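Local coordinates for pentalenene synthase (Streptomyces chartreusis NRRL 3882, PDB 6Q4S), which is a sesquiterpene synthase that probably converts farnesyl diphosphate into the bicyclic alcohol 7-epi-alpha-eudesmol with the help of magnesium, at residues A[91-94]-A[95-99]; A[251-254]-A[255-258]; A[275-278]-A[279-282]. All coordinates share one frame; numbering follows the deposited sequence.

Interaction 1. Residues A[91-94]-A[95-99]; sequences ADRI and AEVAR
Ala91 starts the contact through its backbone: its O accepts from Ala95 N at 3.1 Å, the first of four successive i to i+4 bonds that define this turn of helix 90-103. Its methyl packs on Val157, Asp158 and Ala161 of helix 136-161. Asp92 repeats the pattern, its O taking Glu96 N, while its carboxylate turns to the second subunit, where OD1 forms a salt bridge with Arg114. Arg93 makes the side-chain contact. Its CG stands anti to the backbone N (chi1 -175°), and a bend at chi2 then turns the chain along the helix toward the next turn. The guanidinium plane lies perpendicular to the Glu96 carboxylate, whose OE1 meets NH1 at the guanidinium edge and in its plane, 3.0 Å away. This is an i to i+3 salt bridge, but its N-H...O angle of 149° makes the hydrogen bond a weak one. Val97 CG2 lies over one face of the same guanidinium, 3.8 Å from Arg93 NE. The helix belongs to the all-helical terpene synthase fold and follows the loop that holds Asp80 to Asp84, the DDXXD motif by similarity; Arg93, Ile94 and Val97 all touch Phe83 of that loop. Arg93 O also accepts from Val97 N. Ile94 faces the buried side, its O receiving Ala98 N at 2.8 Å in a nearly straight bond (167°), while its side chain reaches Phe79 of helix 63-79 as well as Phe83.

Interaction 2. Residues A[251-254]-A[255-258]; sequences SWQQ and ATDE
This is an N-terminal helix cap continued by side-chain bonds over the first turns of helix 252-284, at the protein surface. Ser251 occupies the N-cap and forms a capping box with Gln254: OG accepts from Gln254 N at 3.1 Å, and Ser251 N returns a bond to Gln254 OE1 at 2.9 Å. The latter N-H lies in the carbonyl plane of the amide, on a lone pair. Ser251 OG also donates to OE1 at 2.8 Å, so two donors of one residue grip this oxygen and restrain the rotation of the Gln254 amide. The end of Gln254 folds back to the cap because CG stands beside its own backbone N (chi1 -71°).

Trp252 O accepts from Thr256, one turn on, through both N, at 3.0 Å, and OG1, at 3.1 Å, the two donors coming from opposite faces of the carbonyl plane. Replacing Thr256 by a valine would probably leave Trp252 O with the backbone N-H as its one donor from this residue, and the new side chain without the bond that ties it to that carbonyl. At the next position, Gln253 bends at chi2 so that NE2 reaches Asp257 OD1 at 2.6 Å. The side chains cross at about a right angle, and the donor meets the syn side of the carboxylate, 33° out of its plane; the bond is short but bent (139°). Backbone bonds such as Ala255 N to Ser251 O complete the turn.

Helix 240-248 packs against this start: Trp252 and Thr256 touch its Ile241, and Arg245 makes a cation-pi contact with the indole. The Trp252 ring also meets that of Phe228, at the end of helix 206-228.

Interaction 3. Residues A[275-278]-A[279-282]; sequences ERVP and QMCD
Gln279 is linked to the preceding turn through a water molecule, which accepts from its backbone N at 2.8 Å and donates to Glu275 O at 3.0 Å. The water spans the gap between these two backbone groups in the turn opened at the kink of helix 252-284, where Pro278 N also has no bond to the turn before. The side chain of Gln279 runs beside that of Arg276, both pointing the same way. Its CG points opposite the backbone N (chi1 162°), and the extended chain carries NE2 to within 3.6 Å of both CG and CD of Arg276. Guanidinium and amide planes are turned 50° apart, and the touch is made by the aliphatic part of the arginine.

Met280 restores direct helical bonding, its N donating to Arg276 O at 3.0 Å. Its CE approaches Val277 CG1 to 4.3 Å, a loose apolar contact on the inner side of the helix, where Met280 also reaches Val207 and His205. Cys281 follows with a direct bond from its N to Val277 O. Its SG adds a second apolar contact to Val277 CG1, and the cysteine packs on Arg291 and on Val294 of helix 288-313, which Val277 and Met280 also touch. Asp282 N donates to Pro278 O at 3.0 Å, and its carboxylate has its strongest partner in Arg291, with which OD1 forms a salt bridge.

Chemically, the turn is divided: the proline removes one backbone donor, water carries the link from Glu275 O to Gln279 N, and valine, methionine and cysteine give the inner side an apolar surface facing helices 206-228 and 288-313.

In the fold
Interactions 2 and 3 share helix 252-284, the capped start and the kinked stretch near its far end; their centres lie 37 Å apart, and their nearest atoms about 21 Å. Interaction 1 is in helix 90-103, its centre 42 Å from that of interaction 3, across the middle of the chain, and 36 Å from that of interaction 2. None touches another. Interactions 1 and 2 each come near residues that, by similarity, bind magnesium: the Ile94 side chain is about 6 Å from that of Asp80, and the Trp252 side chain about 9 Å from that of Glu231. Interaction 3 lies away from these sites, and only interaction 1 also meets the second subunit.

Interaction 1. Residues A[91-94]-A[95-99]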
ATOM      1  N   ALA A  91       8.469   4.055 -21.980  1.00 47.36           N
ATOM      2  CA  ALA A  91       7.638   3.219 -21.127  1.00 47.61           C
ATOM      3  C   ALA A  91       8.393   2.683 -19.871  1.00 42.83           C
ATOM      4  O   ALA A  91       7.834   2.731 -18.773  1.00 44.17           O
ATOM      5  CB  ALA A  91       6.984   2.109 -21.926  1.00 45.45           C
ATOM      6  N   ASP A  92       9.674   2.336 -20.007  1.00 36.35           N
ATOM      7  CA  ASP A  92      10.546   1.977 -18.874  1.00 46.17           C
ATOM      8  C   ASP A  92      10.859   3.151 -17.931  1.00 42.11           C
ATOM      9  O   ASP A  92      10.890   2.976 -16.718  1.00 37.13           O
ATOM     10  CB  ASP A  92      11.896   1.389 -19.310  1.00 47.46           C
ATOM     11  CG  ASP A  92      11.795   0.016 -19.967  1.00 51.71           C
ATOM     12  OD1 ASP A  92      10.731  -0.668 -19.935  1.00 52.96           O
ATOM     13  OD2 ASP A  92      12.843  -0.394 -20.520  1.00 58.50           O
ATOM     14  N   ARG A  93      11.122   4.327 -18.473  1.00 37.54           N
ATOM     15  CA  ARG A  93      11.315   5.489 -17.621  1.00 40.17           C
ATOM     16  C   ARG A  93      10.018   5.838 -16.861  1.00 33.39           C
ATOM     17  O   ARG A  93      10.089   6.121 -15.695  1.00 39.73           O
ATOM     18  CB  ARG A  93      11.842   6.686 -18.414  1.00 45.81           C
ATOM     19  CG  ARG A  93      12.169   7.901 -17.555  1.00 49.14           C
ATOM     20  CD  ARG A  93      13.131   7.614 -16.405  1.00 49.13           C
ATOM     21  NE  ARG A  93      13.455   8.838 -15.691  1.00 52.88           N
ATOM     22  CZ  ARG A  93      14.324   8.925 -14.694  1.00 57.35           C
ATOM     23  NH1 ARG A  93      14.937   7.840 -14.247  1.00 59.90           N
ATOM     24  NH2 ARG A  93      14.564  10.105 -14.115  1.00 59.77           N
ATOM     25  N   ILE A  94       8.872   5.772 -17.502  1.00 34.19           N
ATOM     26  CA  ILE A  94       7.581   5.991 -16.843  1.00 37.38           C
ATOM     27  C   ILE A  94       7.369   5.004 -15.653  1.00 40.73           C
ATOM     28  O   ILE A  94       7.047   5.434 -14.551  1.00 35.46           O
ATOM     29  CB  ILE A  94       6.455   5.993 -17.864  1.00 37.98           C
ATOM     30  CG1 ILE A  94       6.502   7.328 -18.664  1.00 40.39           C
ATOM     31  CG2 ILE A  94       5.055   5.808 -17.243  1.00 38.26           C
ATOM     32  CD1 ILE A  94       5.584   7.298 -19.863  1.00 37.46           C
ATOM     33  N   ALA A  95       7.648   3.716 -15.861  1.00 35.53           N
ATOM     34  CA  ALA A  95       7.486   2.733 -14.814  1.00 37.46           C
ATOM     35  C   ALA A  95       8.352   3.029 -13.681  1.00 32.82           C
ATOM     36  O   ALA A  95       7.946   2.831 -12.536  1.00 37.22           O
ATOM     37  CB  ALA A  95       7.800   1.309 -15.314  1.00 38.63           C
ATOM     38  N   GLU A  96       9.592   3.424 -13.976  1.00 35.07           N
ATOM     39  CA  GLU A  96      10.548   3.802 -12.977  1.00 35.80           C
ATOM     40  C   GLU A  96      10.085   4.985 -12.084  1.00 34.92           C
ATOM     41  O   GLU A  96      10.214   4.947 -10.841  1.00 32.93           O
ATOM     42  CB  GLU A  96      11.928   4.058 -13.609  1.00 37.14           C
ATOM     43  CG  GLU A  96      13.004   4.480 -12.649  1.00 47.21           C
ATOM     44  CD  GLU A  96      14.439   4.651 -13.237  1.00 56.61           C
ATOM     45  OE1 GLU A  96      14.633   4.887 -14.481  1.00 60.20           O
ATOM     46  OE2 GLU A  96      15.376   4.575 -12.386  1.00 55.53           O
ATOM     47  N   VAL A  97       9.529   6.014 -12.726  1.00 35.66           N
ATOM     48  CA  VAL A  97       9.088   7.179 -12.005  1.00 37.16           C
ATOM     49  C   VAL A  97       7.808   6.881 -11.253  1.00 31.41           C
ATOM     50  O   VAL A  97       7.706   7.265 -10.091  1.00 30.99           O
ATOM     51  CB  VAL A  97       8.932   8.400 -12.966  1.00 36.64           C
ATOM     52  CG1 VAL A  97       8.293   9.559 -12.217  1.00 37.08           C
ATOM     53  CG2 VAL A  97      10.317   8.762 -13.505  1.00 36.56           C
ATOM     54  N   ALA A  98       6.900   6.127 -11.871  1.00 28.95           N
ATOM     55  CA  ALA A  98       5.660   5.754 -11.217  1.00 31.90           C
ATOM     56  C   ALA A  98       5.910   5.007  -9.939  1.00 30.59           C
ATOM     57  O   ALA A  98       5.223   5.242  -8.929  1.00 28.71           O
ATOM     58  CB  ALA A  98       4.762   4.906 -12.086  1.00 32.85           C
ATOM     59  N   ARG A  99       6.866   4.089  -9.972  1.00 31.76           N
ATOM     60  CA  ARG A  99       7.213   3.308  -8.757  1.00 31.32           C
ATOM     61  C   ARG A  99       7.798   4.144  -7.654  1.00 30.77           C
ATOM     62  O   ARG A  99       7.599   3.816  -6.497  1.00 28.59           O
ATOM     63  CB  ARG A  99       8.156   2.151  -9.117  1.00 34.44           C
ATOM     64  CG  ARG A  99       7.377   1.135  -9.928  1.00 32.68           C
ATOM     65  CD  ARG A  99       8.139  -0.081 -10.406  1.00 34.77           C
ATOM     66  NE  ARG A  99       7.236  -0.981 -11.145  1.00 32.98           N
ATOM     67  CZ  ARG A  99       7.511  -2.267 -11.411  1.00 35.14           C
ATOM     68  NH1 ARG A  99       8.667  -2.801 -11.019  1.00 35.66           N
ATOM     69  NH2 ARG A  99       6.635  -3.001 -12.053  1.00 35.60           N
TER

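Interaction 2. Residues A[251-254]-A[255-258]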
ATOM      1  N   SER A 251     -23.398   0.626 -35.042  1.00 45.45           N
ATOM      2  CA  SER A 251     -23.021   1.949 -35.583  1.00 44.14           C
ATOM      3  C   SER A 251     -22.298   2.764 -34.503  1.00 42.67           C
ATOM      4  O   SER A 251     -22.497   2.478 -33.361  1.00 39.38           O
ATOM      5  CB  SER A 251     -24.266   2.713 -36.014  1.00 44.47           C
ATOM      6  OG  SER A 251     -25.352   2.636 -35.070  1.00 46.75           O
ATOM      7  N   TRP A 252     -21.520   3.774 -34.865  1.00 41.66           N
ATOM      8  CA  TRP A 252     -20.967   4.692 -33.905  1.00 49.94           C
ATOM      9  C   TRP A 252     -22.027   5.246 -32.960  1.00 59.70           C
ATOM     10  O   TRP A 252     -21.801   5.292 -31.763  1.00 47.23           O
ATOM     11  CB  TRP A 252     -20.227   5.839 -34.583  1.00 51.33           C
ATOM     12  CG  TRP A 252     -18.872   5.511 -35.026  1.00 53.27           C
ATOM     13  CD1 TRP A 252     -18.395   5.589 -36.284  1.00 58.13           C
ATOM     14  CD2 TRP A 252     -17.772   5.028 -34.201  1.00 57.82           C
ATOM     15  NE1 TRP A 252     -17.062   5.212 -36.312  1.00 63.06           N
ATOM     16  CE2 TRP A 252     -16.655   4.871 -35.047  1.00 57.68           C
ATOM     17  CE3 TRP A 252     -17.631   4.737 -32.833  1.00 55.13           C
ATOM     18  CZ2 TRP A 252     -15.397   4.419 -34.580  1.00 60.23           C
ATOM     19  CZ3 TRP A 252     -16.368   4.289 -32.358  1.00 61.83           C
ATOM     20  CH2 TRP A 252     -15.273   4.135 -33.237  1.00 54.98           C
ATOM     21  N   GLN A 253     -23.203   5.589 -33.491  1.00 54.47           N
ATOM     22  CA  GLN A 253     -24.310   6.056 -32.658  1.00 54.83           C
ATOM     23  C   GLN A 253     -24.942   4.987 -31.773  1.00 46.37           C
ATOM     24  O   GLN A 253     -25.320   5.299 -30.662  1.00 48.95           O
ATOM     25  CB  GLN A 253     -25.417   6.730 -33.534  1.00 56.49           C
ATOM     26  CG  GLN A 253     -26.556   7.431 -32.775  1.00 57.41           C
ATOM     27  CD  GLN A 253     -26.047   8.461 -31.756  1.00 64.78           C
ATOM     28  OE1 GLN A 253     -25.228   9.338 -32.086  1.00 58.98           O
ATOM     29  NE2 GLN A 253     -26.488   8.317 -30.486  1.00 58.25           N
ATOM     30  N   GLN A 254     -25.124   3.752 -32.238  1.00 45.16           N
ATOM     31  CA  GLN A 254     -25.629   2.711 -31.342  1.00 42.08           C
ATOM     32  C   GLN A 254     -24.624   2.397 -30.181  1.00 39.76           C
ATOM     33  O   GLN A 254     -25.060   1.955 -29.133  1.00 40.76           O
ATOM     34  CB  GLN A 254     -25.917   1.417 -32.066  1.00 47.12           C
ATOM     35  CG  GLN A 254     -27.125   1.446 -32.998  1.00 55.31           C
ATOM     36  CD  GLN A 254     -27.130   0.215 -33.914  1.00 53.84           C
ATOM     37  OE1 GLN A 254     -26.195  -0.012 -34.683  1.00 52.08           O
ATOM     38  NE2 GLN A 254     -28.153  -0.599 -33.785  1.00 55.38           N
ATOM     39  N   ALA A 255     -23.326   2.571 -30.465  1.00 34.30           N
ATOM     40  CA  ALA A 255     -22.230   2.347 -29.498  1.00 47.32           C
ATOM     41  C   ALA A 255     -22.250   3.480 -28.415  1.00 45.64           C
ATOM     42  O   ALA A 255     -22.148   3.205 -27.212  1.00 44.05           O
ATOM     43  CB  ALA A 255     -20.881   2.305 -30.213  1.00 39.39           C
ATOM     44  N   THR A 256     -22.442   4.721 -28.868  1.00 45.99           N
ATOM     45  CA  THR A 256     -22.730   5.862 -27.969  1.00 40.46           C
ATOM     46  C   THR A 256     -23.951   5.624 -27.096  1.00 46.42           C
ATOM     47  O   THR A 256     -23.872   5.753 -25.870  1.00 51.27           O
ATOM     48  CB  THR A 256     -22.762   7.162 -28.787  1.00 44.77           C
ATOM     49  OG1 THR A 256     -21.493   7.309 -29.437  1.00 41.14           O
ATOM     50  CG2 THR A 256     -23.018   8.386 -27.898  1.00 42.82           C
ATOM     51  N   ASP A 257     -25.065   5.219 -27.684  1.00 46.20           N
ATOM     52  CA  ASP A 257     -26.270   4.946 -26.923  1.00 45.83           C
ATOM     53  C   ASP A 257     -26.016   3.891 -25.874  1.00 46.82           C
ATOM     54  O   ASP A 257     -26.526   3.974 -24.748  1.00 45.51           O
ATOM     55  CB  ASP A 257     -27.452   4.409 -27.800  1.00 57.46           C
ATOM     56  CG  ASP A 257     -27.901   5.379 -28.954  1.00 65.32           C
ATOM     57  OD1 ASP A 257     -27.627   6.597 -28.879  1.00 62.00           O
ATOM     58  OD2 ASP A 257     -28.521   4.876 -29.947  1.00 69.35           O
ATOM     59  N   GLU A 258     -25.310   2.832 -26.260  1.00 40.69           N
ATOM     60  CA  GLU A 258     -25.033   1.793 -25.313  1.00 39.89           C
ATOM     61  C   GLU A 258     -24.053   2.249 -24.149  1.00 33.09           C
ATOM     62  O   GLU A 258     -24.279   1.875 -23.033  1.00 38.10           O
ATOM     63  CB  GLU A 258     -24.494   0.526 -26.012  1.00 44.18           C
ATOM     64  CG  GLU A 258     -24.390  -0.765 -25.159  1.00 48.29           C
ATOM     65  CD  GLU A 258     -25.642  -1.163 -24.392  1.00 55.48           C
ATOM     66  OE1 GLU A 258     -26.782  -0.660 -24.647  1.00 59.28           O
ATOM     67  OE2 GLU A 258     -25.485  -2.032 -23.504  1.00 60.94           O
TER

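Interaction 3. Residues A[275-278]-A[279-282]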
ATOM      1  N   GLU A 275     -29.137   4.469  -0.835  1.00 54.53           N
ATOM      2  CA  GLU A 275     -30.327   4.361   0.040  1.00 51.88           C
ATOM      3  C   GLU A 275     -30.157   3.263   1.101  1.00 50.34           C
ATOM      4  O   GLU A 275     -30.854   3.255   2.122  1.00 52.96           O
ATOM      5  CB  GLU A 275     -31.611   4.176  -0.816  1.00 55.47           C
ATOM      6  CG  GLU A 275     -32.049   5.484  -1.499  1.00 65.01           C
ATOM      7  CD  GLU A 275     -32.655   5.323  -2.913  1.00 85.77           C
ATOM      8  OE1 GLU A 275     -33.540   4.452  -3.128  1.00 79.82           O
ATOM      9  OE2 GLU A 275     -32.263   6.098  -3.828  1.00 94.31           O
ATOM     10  N   ARG A 276     -29.227   2.345   0.887  1.00 42.72           N
ATOM     11  CA  ARG A 276     -28.966   1.293   1.880  1.00 47.23           C
ATOM     12  C   ARG A 276     -27.978   1.676   3.023  1.00 47.16           C
ATOM     13  O   ARG A 276     -27.798   0.921   3.969  1.00 38.30           O
ATOM     14  CB  ARG A 276     -28.484   0.054   1.144  1.00 54.36           C
ATOM     15  CG  ARG A 276     -29.222  -1.197   1.556  1.00 67.03           C
ATOM     16  CD  ARG A 276     -28.606  -2.408   0.886  1.00 70.01           C
ATOM     17  NE  ARG A 276     -28.966  -2.446  -0.525  1.00 72.38           N
ATOM     18  CZ  ARG A 276     -28.427  -3.271  -1.427  1.00 77.72           C
ATOM     19  NH1 ARG A 276     -27.453  -4.129  -1.083  1.00 67.07           N
ATOM     20  NH2 ARG A 276     -28.850  -3.221  -2.697  1.00 75.62           N
ATOM     21  N   VAL A 277     -27.355   2.843   2.927  1.00 46.04           N
ATOM     22  CA  VAL A 277     -26.356   3.290   3.918  1.00 48.95           C
ATOM     23  C   VAL A 277     -26.888   3.298   5.386  1.00 52.23           C
ATOM     24  O   VAL A 277     -26.236   2.718   6.275  1.00 43.87           O
ATOM     25  CB  VAL A 277     -25.720   4.631   3.454  1.00 46.38           C
ATOM     26  CG1 VAL A 277     -24.968   5.357   4.577  1.00 53.14           C
ATOM     27  CG2 VAL A 277     -24.816   4.363   2.248  1.00 46.53           C
ATOM     28  N   PRO A 278     -28.095   3.864   5.624  1.00 54.86           N
ATOM     29  CA  PRO A 278     -28.664   3.728   6.981  1.00 56.48           C
ATOM     30  C   PRO A 278     -28.783   2.279   7.464  1.00 49.81           C
ATOM     31  O   PRO A 278     -28.447   1.999   8.601  1.00 59.03           O
ATOM     32  CB  PRO A 278     -30.054   4.409   6.871  1.00 55.54           C
ATOM     33  CG  PRO A 278     -29.932   5.345   5.715  1.00 53.82           C
ATOM     34  CD  PRO A 278     -28.965   4.686   4.749  1.00 54.81           C
ATOM     35  N   GLN A 279     -29.201   1.344   6.634  1.00 47.23           N
ATOM     36  CA  GLN A 279     -29.235  -0.059   7.091  1.00 52.87           C
ATOM     37  C   GLN A 279     -27.812  -0.578   7.389  1.00 54.99           C
ATOM     38  O   GLN A 279     -27.628  -1.409   8.275  1.00 51.38           O
ATOM     39  CB  GLN A 279     -29.971  -0.961   6.078  1.00 59.70           C
ATOM     40  CG  GLN A 279     -29.729  -2.469   6.173  1.00 66.37           C
ATOM     41  CD  GLN A 279     -30.373  -3.219   5.011  1.00 76.79           C
ATOM     42  OE1 GLN A 279     -31.594  -3.367   4.965  1.00 85.49           O
ATOM     43  NE2 GLN A 279     -29.555  -3.696   4.062  1.00 78.20           N
ATOM     44  N   MET A 280     -26.820  -0.145   6.602  1.00 50.20           N
ATOM     45  CA  MET A 280     -25.443  -0.579   6.828  1.00 46.74           C
ATOM     46  C   MET A 280     -24.997  -0.099   8.223  1.00 39.25           C
ATOM     47  O   MET A 280     -24.420  -0.865   8.986  1.00 46.37           O
ATOM     48  CB  MET A 280     -24.485  -0.042   5.731  1.00 47.64           C
ATOM     49  CG  MET A 280     -22.988  -0.165   6.072  1.00 47.00           C
ATOM     50  SD  MET A 280     -21.967   0.652   4.834  1.00 47.79           S
ATOM     51  CE  MET A 280     -22.019   2.307   5.449  1.00 49.72           C
ATOM     52  N   CYS A 281     -25.286   1.164   8.529  1.00 39.67           N
ATOM     53  CA  CYS A 281     -24.924   1.742   9.797  1.00 50.29           C
ATOM     54  C   CYS A 281     -25.588   1.029  10.954  1.00 53.39           C
ATOM     55  O   CYS A 281     -24.952   0.842  11.983  1.00 52.81           O
ATOM     56  CB  CYS A 281     -25.253   3.221   9.835  1.00 48.08           C
ATOM     57  SG  CYS A 281     -24.274   4.245   8.712  1.00 55.29           S
ATOM     58  N   ASP A 282     -26.847   0.621  10.770  1.00 57.22           N
ATOM     59  CA  ASP A 282     -27.582  -0.216  11.754  1.00 57.43           C
ATOM     60  C   ASP A 282     -26.920  -1.588  11.949  1.00 56.37           C
ATOM     61  O   ASP A 282     -26.682  -2.011  13.064  1.00 55.71           O
ATOM     62  CB  ASP A 282     -29.065  -0.431  11.328  1.00 56.43           C
ATOM     63  CG  ASP A 282     -29.886   0.869  11.265  1.00 52.96           C
ATOM     64  OD1 ASP A 282     -29.476   1.914  11.804  1.00 64.67           O
ATOM     65  OD2 ASP A 282     -30.968   0.870  10.662  1.00 64.66           O
TER
HETATM   66  O   HOH W   1     -31.081   1.467   4.565  1.00 58.63           O